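Local coordinates for protein DJ-1 homolog D (Arabidopsis thaliana, PDB 4OGG) that belongs to the DJ-1/PfpI family and carries two such domains in tandem, each with an alpha/beta fold of the glutaminase I superfamily, at residues P155-I168 / A171-F183. Residues are numbered along the deposited sequence; the frame is centred on the assembly and turned at random.
Sequences PITPDVCVVDGSLI and ATYEGHPEFIQLF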
ATOM      1  N   PRO C 155     -10.880  19.203 -23.354  1.00 21.43           N
ATOM      2  CA  PRO C 155      -9.842  18.343 -23.931  1.00 22.34           C
ATOM      3  C   PRO C 155     -10.479  17.087 -24.524  1.00 25.31           C
ATOM      4  O   PRO C 155     -10.918  16.203 -23.790  1.00 26.51           O
ATOM      5  CB  PRO C 155      -8.948  18.041 -22.733  1.00 20.94           C
ATOM      6  CG  PRO C 155      -9.942  17.960 -21.609  1.00 19.35           C
ATOM      7  CD  PRO C 155     -10.859  19.144 -21.881  1.00 19.59           C
ATOM      8  N   ILE C 156     -10.540  17.022 -25.851  1.00 26.75           N
ATOM      9  CA  ILE C 156     -11.135  15.875 -26.533  1.00 27.96           C
ATOM     10  C   ILE C 156     -10.275  14.628 -26.337  1.00 27.50           C
ATOM     11  O   ILE C 156     -10.791  13.514 -26.234  1.00 28.95           O
ATOM     12  CB  ILE C 156     -11.302  16.155 -28.041  1.00 30.56           C
ATOM     13  CG1 ILE C 156     -11.993  14.968 -28.717  1.00 32.51           C
ATOM     14  CG2 ILE C 156      -9.945  16.431 -28.673  1.00 31.96           C
ATOM     15  CD1 ILE C 156     -12.259  15.174 -30.192  1.00 36.14           C
ATOM     16  N   THR C 157      -8.962  14.827 -26.295  1.00 25.30           N
ATOM     17  CA  THR C 157      -8.009  13.744 -26.082  1.00 23.38           C
ATOM     18  C   THR C 157      -7.084  14.190 -24.949  1.00 22.65           C
ATOM     19  O   THR C 157      -6.910  15.387 -24.721  1.00 20.85           O
ATOM     20  CB  THR C 157      -7.177  13.459 -27.351  1.00 23.83           C
ATOM     21  OG1 THR C 157      -6.529  14.659 -27.786  1.00 24.30           O
ATOM     22  CG2 THR C 157      -8.076  12.938 -28.466  1.00 24.99           C
ATOM     23  N   PRO C 158      -6.489  13.235 -24.218  1.00 21.78           N
ATOM     24  CA  PRO C 158      -5.589  13.542 -23.101  1.00 20.43           C
ATOM     25  C   PRO C 158      -4.349  14.366 -23.438  1.00 19.28           C
ATOM     26  O   PRO C 158      -3.798  15.041 -22.567  1.00 17.09           O
ATOM     27  CB  PRO C 158      -5.217  12.159 -22.568  1.00 22.22           C
ATOM     28  CG  PRO C 158      -6.415  11.334 -22.898  1.00 23.27           C
ATOM     29  CD  PRO C 158      -6.734  11.784 -24.301  1.00 22.65           C
ATOM     30  N   ASP C 159      -3.911  14.319 -24.692  1.00 17.42           N
ATOM     31  CA  ASP C 159      -2.710  15.045 -25.089  1.00 18.58           C
ATOM     32  C   ASP C 159      -2.945  16.462 -25.611  1.00 17.13           C
ATOM     33  O   ASP C 159      -2.007  17.125 -26.055  1.00 17.93           O
ATOM     34  CB  ASP C 159      -1.939  14.235 -26.141  1.00 21.21           C
ATOM     35  CG  ASP C 159      -2.666  14.154 -27.470  1.00 24.30           C
ATOM     36  OD1 ASP C 159      -3.792  14.685 -27.581  1.00 25.48           O
ATOM     37  OD2 ASP C 159      -2.102  13.553 -28.409  1.00 27.63           O
ATOM     38  N   VAL C 160      -4.181  16.940 -25.538  1.00 16.49           N
ATOM     39  CA  VAL C 160      -4.499  18.277 -26.031  1.00 17.01           C
ATOM     40  C   VAL C 160      -3.766  19.413 -25.317  1.00 16.56           C
ATOM     41  O   VAL C 160      -3.667  19.436 -24.089  1.00 18.56           O
ATOM     42  CB  VAL C 160      -6.024  18.561 -25.951  1.00 17.83           C
ATOM     43  CG1 VAL C 160      -6.304  20.016 -26.305  1.00 19.96           C
ATOM     44  CG2 VAL C 160      -6.778  17.650 -26.911  1.00 21.01           C
ATOM     45  N   CYS C 161      -3.243  20.344 -26.111  1.00 14.91           N
ATOM     46  CA  CYS C 161      -2.554  21.531 -25.605  1.00 14.58           C
ATOM     47  C   CYS C 161      -3.184  22.743 -26.280  1.00 15.93           C
ATOM     48  O   CYS C 161      -3.581  22.677 -27.444  1.00 16.15           O
ATOM     49  CB  CYS C 161      -1.061  21.499 -25.939  1.00 14.79           C
ATOM     50  SG  CYS C 161      -0.107  20.284 -25.023  1.00 17.29           S
ATOM     51  N   VAL C 162      -3.273  23.849 -25.551  1.00 16.15           N
ATOM     52  CA  VAL C 162      -3.854  25.071 -26.089  1.00 16.34           C
ATOM     53  C   VAL C 162      -2.921  26.231 -25.784  1.00 17.61           C
ATOM     54  O   VAL C 162      -2.189  26.203 -24.795  1.00 16.32           O
ATOM     55  CB  VAL C 162      -5.241  25.355 -25.464  1.00 16.84           C
ATOM     56  CG1 VAL C 162      -5.731  26.732 -25.872  1.00 17.46           C
ATOM     57  CG2 VAL C 162      -6.235  24.294 -25.910  1.00 15.37           C
ATOM     58  N   VAL C 163      -2.938  27.243 -26.644  1.00 17.60           N
ATOM     59  CA  VAL C 163      -2.090  28.406 -26.445  1.00 20.15           C
ATOM     60  C   VAL C 163      -2.873  29.700 -26.634  1.00 19.84           C
ATOM     61  O   VAL C 163      -3.738  29.802 -27.503  1.00 20.68           O
ATOM     62  CB  VAL C 163      -0.898  28.412 -27.427  1.00 22.49           C
ATOM     63  CG1 VAL C 163       0.026  29.581 -27.119  1.00 24.50           C
ATOM     64  CG2 VAL C 163      -0.139  27.100 -27.338  1.00 23.40           C
ATOM     65  N   ASP C 164      -2.573  30.681 -25.793  1.00 18.04           N
ATOM     66  CA  ASP C 164      -3.200  31.991 -25.875  1.00 17.52           C
ATOM     67  C   ASP C 164      -2.080  32.941 -25.505  1.00 18.85           C
ATOM     68  O   ASP C 164      -1.739  33.077 -24.329  1.00 17.71           O
ATOM     69  CB  ASP C 164      -4.359  32.120 -24.883  1.00 17.75           C
ATOM     70  CG  ASP C 164      -5.127  33.425 -25.053  1.00 20.32           C
ATOM     71  OD1 ASP C 164      -4.524  34.502 -24.866  1.00 20.83           O
ATOM     72  OD2 ASP C 164      -6.330  33.375 -25.385  1.00 19.32           O
ATOM     73  N   GLY C 165      -1.492  33.581 -26.510  1.00 17.58           N
ATOM     74  CA  GLY C 165      -0.387  34.480 -26.244  1.00 19.37           C
ATOM     75  C   GLY C 165       0.748  33.646 -25.684  1.00 19.92           C
ATOM     76  O   GLY C 165       1.202  32.697 -26.325  1.00 20.98           O
ATOM     77  N   SER C 166       1.192  33.986 -24.478  1.00 20.37           N
ATOM     78  CA  SER C 166       2.274  33.253 -23.837  1.00 20.53           C
ATOM     79  C   SER C 166       1.749  32.233 -22.823  1.00 19.28           C
ATOM     80  O   SER C 166       2.537  31.589 -22.130  1.00 18.58           O
ATOM     81  CB  SER C 166       3.228  34.229 -23.138  1.00 20.73           C
ATOM     82  OG  SER C 166       2.578  34.901 -22.072  1.00 24.38           O
ATOM     83  N   LEU C 167       0.427  32.087 -22.740  1.00 17.06           N
ATOM     84  CA  LEU C 167      -0.181  31.130 -21.814  1.00 17.11           C
ATOM     85  C   LEU C 167      -0.369  29.781 -22.492  1.00 17.15           C
ATOM     86  O   LEU C 167      -1.179  29.640 -23.409  1.00 16.27           O
ATOM     87  CB  LEU C 167      -1.536  31.636 -21.308  1.00 17.52           C
ATOM     88  CG  LEU C 167      -2.321  30.630 -20.455  1.00 17.06           C
ATOM     89  CD1 LEU C 167      -1.532  30.278 -19.203  1.00 18.24           C
ATOM     90  CD2 LEU C 167      -3.678  31.212 -20.087  1.00 15.81           C
ATOM     91  N   ILE C 168       0.380  28.789 -22.021  1.00 14.92           N
ATOM     92  CA  ILE C 168       0.334  27.441 -22.576  1.00 15.18           C
ATOM     93  C   ILE C 168      -0.336  26.492 -21.584  1.00 14.43           C
ATOM     94  O   ILE C 168       0.086  26.394 -20.434  1.00 14.35           O
ATOM     95  CB  ILE C 168       1.765  26.951 -22.874  1.00 14.74           C
ATOM     96  CG1 ILE C 168       2.453  27.952 -23.808  1.00 17.03           C
ATOM     97  CG2 ILE C 168       1.737  25.555 -23.488  1.00 15.44           C
ATOM     98  CD1 ILE C 168       3.946  27.746 -23.951  1.00 19.27           C
ATOM     99  N   ALA C 171      -3.875  19.264 -20.626  1.00 12.55           N
ATOM    100  CA  ALA C 171      -4.863  18.553 -19.819  1.00 13.86           C
ATOM    101  C   ALA C 171      -4.303  17.464 -18.904  1.00 14.04           C
ATOM    102  O   ALA C 171      -4.785  17.290 -17.784  1.00 14.50           O
ATOM    103  CB  ALA C 171      -5.921  17.956 -20.732  1.00 13.51           C
ATOM    104  N   THR C 172      -3.303  16.728 -19.384  1.00 14.25           N
ATOM    105  CA  THR C 172      -2.691  15.642 -18.613  1.00 15.32           C
ATOM    106  C   THR C 172      -1.224  15.490 -18.997  1.00 14.48           C
ATOM    107  O   THR C 172      -0.767  16.103 -19.962  1.00 14.24           O
ATOM    108  CB  THR C 172      -3.368  14.281 -18.900  1.00 16.01           C
ATOM    109  OG1 THR C 172      -3.028  13.852 -20.227  1.00 17.23           O
ATOM    110  CG2 THR C 172      -4.883  14.391 -18.788  1.00 17.62           C
ATOM    111  N   TYR C 173      -0.490  14.660 -18.255  1.00 14.42           N
ATOM    112  CA  TYR C 173       0.917  14.451 -18.563  1.00 13.59           C
ATOM    113  C   TYR C 173       1.127  13.813 -19.934  1.00 13.83           C
ATOM    114  O   TYR C 173       2.246  13.768 -20.438  1.00 13.29           O
ATOM    115  CB  TYR C 173       1.612  13.637 -17.459  1.00 14.16           C
ATOM    116  CG  TYR C 173       0.918  12.368 -17.010  1.00 13.56           C
ATOM    117  CD1 TYR C 173       0.790  11.269 -17.864  1.00 14.66           C
ATOM    118  CD2 TYR C 173       0.418  12.257 -15.713  1.00 15.21           C
ATOM    119  CE1 TYR C 173       0.180  10.086 -17.426  1.00 17.06           C
ATOM    120  CE2 TYR C 173      -0.191  11.083 -15.268  1.00 16.48           C
ATOM    121  CZ  TYR C 173      -0.309  10.005 -16.125  1.00 16.61           C
ATOM    122  OH  TYR C 173      -0.927   8.853 -15.684  1.00 19.46           O
ATOM    123  N   GLU C 174       0.052  13.327 -20.548  1.00 14.55           N
ATOM    124  CA  GLU C 174       0.181  12.739 -21.873  1.00 15.73           C
ATOM    125  C   GLU C 174       0.444  13.822 -22.915  1.00 15.15           C
ATOM    126  O   GLU C 174       0.833  13.528 -24.047  1.00 16.30           O
ATOM    127  CB  GLU C 174      -1.075  11.942 -22.233  1.00 18.96           C
ATOM    128  CG  GLU C 174      -1.118  10.591 -21.544  1.00 22.87           C
ATOM    129  CD  GLU C 174       0.182   9.820 -21.739  1.00 28.20           C
ATOM    130  OE1 GLU C 174       0.565   9.575 -22.904  1.00 29.66           O
ATOM    131  OE2 GLU C 174       0.827   9.464 -20.728  1.00 28.92           O
ATOM    132  N   GLY C 175       0.235  15.076 -22.526  1.00 14.17           N
ATOM    133  CA  GLY C 175       0.476  16.181 -23.437  1.00 14.28           C
ATOM    134  C   GLY C 175       1.832  16.829 -23.198  1.00 13.92           C
ATOM    135  O   GLY C 175       2.149  17.855 -23.804  1.00 14.06           O
ATOM    136  N   HIS C 176       2.643  16.234 -22.323  1.00 13.51           N
ATOM    137  CA  HIS C 176       3.960  16.789 -22.019  1.00 13.25           C
ATOM    138  C   HIS C 176       4.819  17.153 -23.232  1.00 13.92           C
ATOM    139  O   HIS C 176       5.439  18.214 -23.249  1.00 13.72           O
ATOM    140  CB  HIS C 176       4.780  15.841 -21.131  1.00 12.34           C
ATOM    141  CG  HIS C 176       4.485  15.954 -19.665  1.00 14.58           C
ATOM    142  ND1 HIS C 176       4.039  17.117 -19.075  1.00 15.29           N
ATOM    143  CD2 HIS C 176       4.643  15.061 -18.659  1.00 11.90           C
ATOM    144  CE1 HIS C 176       3.936  16.936 -17.769  1.00 12.80           C
ATOM    145  NE2 HIS C 176       4.299  15.697 -17.492  1.00 16.61           N
ATOM    146  N   PRO C 177       4.884  16.276 -24.254  1.00 12.36           N
ATOM    147  CA  PRO C 177       5.709  16.596 -25.428  1.00 13.17           C
ATOM    148  C   PRO C 177       5.442  17.969 -26.047  1.00 13.58           C
ATOM    149  O   PRO C 177       6.343  18.813 -26.121  1.00 14.06           O
ATOM    150  CB  PRO C 177       5.399  15.448 -26.389  1.00 14.43           C
ATOM    151  CG  PRO C 177       5.174  14.288 -25.450  1.00 14.53           C
ATOM    152  CD  PRO C 177       4.295  14.929 -24.378  1.00 13.34           C
ATOM    153  N   GLU C 178       4.212  18.190 -26.493  1.00 13.11           N
ATOM    154  CA  GLU C 178       3.843  19.461 -27.109  1.00 13.43           C
ATOM    155  C   GLU C 178       3.826  20.587 -26.073  1.00 14.42           C
ATOM    156  O   GLU C 178       4.170  21.726 -26.376  1.00 14.08           O
ATOM    157  CB  GLU C 178       2.474  19.344 -27.788  1.00 14.60           C
ATOM    158  CG  GLU C 178       1.943  20.667 -28.321  1.00 15.88           C
ATOM    159  CD  GLU C 178       0.636  20.528 -29.081  1.00 18.22           C
ATOM    160  OE1 GLU C 178      -0.100  19.545 -28.848  1.00 19.39           O
ATOM    161  OE2 GLU C 178       0.338  21.415 -29.907  1.00 20.88           O
ATOM    162  N   PHE C 179       3.434  20.246 -24.847  1.00 13.54           N
ATOM    163  CA  PHE C 179       3.373  21.199 -23.739  1.00 13.98           C
ATOM    164  C   PHE C 179       4.748  21.826 -23.543  1.00 14.35           C
ATOM    165  O   PHE C 179       4.908  23.049 -23.559  1.00 13.34           O
ATOM    166  CB  PHE C 179       2.950  20.456 -22.468  1.00 13.76           C
ATOM    167  CG  PHE C 179       2.854  21.324 -21.234  1.00 12.81           C
ATOM    168  CD1 PHE C 179       1.934  22.364 -21.160  1.00 11.73           C
ATOM    169  CD2 PHE C 179       3.635  21.041 -20.114  1.00 13.37           C
ATOM    170  CE1 PHE C 179       1.783  23.109 -19.980  1.00 13.28           C
ATOM    171  CE2 PHE C 179       3.497  21.776 -18.932  1.00 12.06           C
ATOM    172  CZ  PHE C 179       2.567  22.813 -18.862  1.00 12.22           C
ATOM    173  N   ILE C 180       5.744  20.969 -23.368  1.00 13.78           N
ATOM    174  CA  ILE C 180       7.111  21.413 -23.157  1.00 14.40           C
ATOM    175  C   ILE C 180       7.683  22.101 -24.398  1.00 15.10           C
ATOM    176  O   ILE C 180       8.378  23.113 -24.289  1.00 13.74           O
ATOM    177  CB  ILE C 180       7.995  20.212 -22.742  1.00 15.15           C
ATOM    178  CG1 ILE C 180       7.524  19.694 -21.378  1.00 15.13           C
ATOM    179  CG2 ILE C 180       9.464  20.617 -22.710  1.00 15.17           C
ATOM    180  CD1 ILE C 180       8.193  18.411 -20.917  1.00 13.94           C
ATOM    181  N   GLN C 181       7.385  21.568 -25.579  1.00 14.53           N
ATOM    182  CA  GLN C 181       7.896  22.171 -26.809  1.00 16.01           C
ATOM    183  C   GLN C 181       7.390  23.604 -26.968  1.00 14.59           C
ATOM    184  O   GLN C 181       8.155  24.511 -27.300  1.00 14.36           O
ATOM    185  CB  GLN C 181       7.480  21.347 -28.030  1.00 16.51           C
ATOM    186  CG  GLN C 181       8.276  21.687 -29.282  1.00 18.18           C
ATOM    187  CD  GLN C 181       7.814  20.911 -30.499  1.00 20.34           C
ATOM    188  OE1 GLN C 181       6.853  21.295 -31.165  1.00 22.89           O
ATOM    189  NE2 GLN C 181       8.493  19.805 -30.790  1.00 21.03           N
ATOM    190  N   LEU C 182       6.101  23.804 -26.722  1.00 14.02           N
ATOM    191  CA  LEU C 182       5.496  25.124 -26.843  1.00 14.72           C
ATOM    192  C   LEU C 182       6.096  26.104 -25.844  1.00 15.85           C
ATOM    193  O   LEU C 182       6.271  27.287 -26.144  1.00 16.87           O
ATOM    194  CB  LEU C 182       3.984  25.029 -26.631  1.00 15.62           C
ATOM    195  CG  LEU C 182       3.190  24.350 -27.750  1.00 15.84           C
ATOM    196  CD1 LEU C 182       1.795  24.015 -27.268  1.00 14.45           C
ATOM    197  CD2 LEU C 182       3.143  25.271 -28.972  1.00 13.93           C
ATOM    198  N   PHE C 183       6.417  25.603 -24.654  1.00 15.31           N
ATOM    199  CA  PHE C 183       6.995  26.433 -23.605  1.00 14.08           C
ATOM    200  C   PHE C 183       8.404  26.848 -24.008  1.00 15.61           C
ATOM    201  O   PHE C 183       8.789  28.006 -23.851  1.00 15.43           O
ATOM    202  CB  PHE C 183       7.018  25.658 -22.283  1.00 14.60           C
ATOM    203  CG  PHE C 183       7.438  26.482 -21.094  1.00 12.43           C
ATOM    204  CD1 PHE C 183       6.726  27.623 -20.731  1.00 14.82           C
ATOM    205  CD2 PHE C 183       8.525  26.095 -20.317  1.00 14.44           C
ATOM    206  CE1 PHE C 183       7.091  28.364 -19.604  1.00 14.12           C
ATOM    207  CE2 PHE C 183       8.899  26.830 -19.190  1.00 13.89           C
ATOM    208  CZ  PHE C 183       8.180  27.965 -18.833  1.00 15.45           C
TER
HETATM  209  O   HOH W   1      -2.714  17.392 -22.483  1.00 14.54           O
HETATM  210  O   HOH W   2      -0.156  17.157 -27.878  1.00 17.55           O
HETATM  211  O   HOH W   3      -2.864  19.491 -28.923  1.00 14.57           O
HETATM  212  O   HOH W   4      -1.857  22.795 -29.866  1.00 29.92           O
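Glu178 lies against Cys161 and reaches the edge strand 161-164 through water, a good example of how a helix can serve a sheet margin with both its apolar stem and its polar head. CG lies anti to the backbone N (chi1 174°) and the chain stays extended beyond it: Glu178 CB and CG rest on Cys161 SG, and CD lies 3.7 Å from Cys161 CB. At the carboxylate the two oxygens divide the work. Glu178 OE1 lies 3.6 Å from Cys161 CB and takes protons from two waters, one that also donates to Asp159 O and one that accepts from Cys161 N; OE2 takes another from a water bound to Cys161 O.

Cys161 SG meanwhile sits over the first helical turn, 3.5 Å from Gly175 O. Farther along, Leu182 CD1 touches Val163 CG2 at 3.6 Å, while Ile168 CD1 approaches Leu182 O at 3.2 Å and its CG2 meets Phe179 CD1. Ile168 O faces the edge of the ring of Phe179, a side chain that also packs on Ala115 of strand 114-116.

Before the helix, Thr172 OG1 donates to Pro158 O at 2.7 Å from above the carbonyl plane and accepts from Glu174 N in an ST turn. Helix 176-186 thus covers one face of the hairpin at the sheet's edge with apolar side chains, while the three water donors at the carboxylate of Glu178 would probably favour its ionised form.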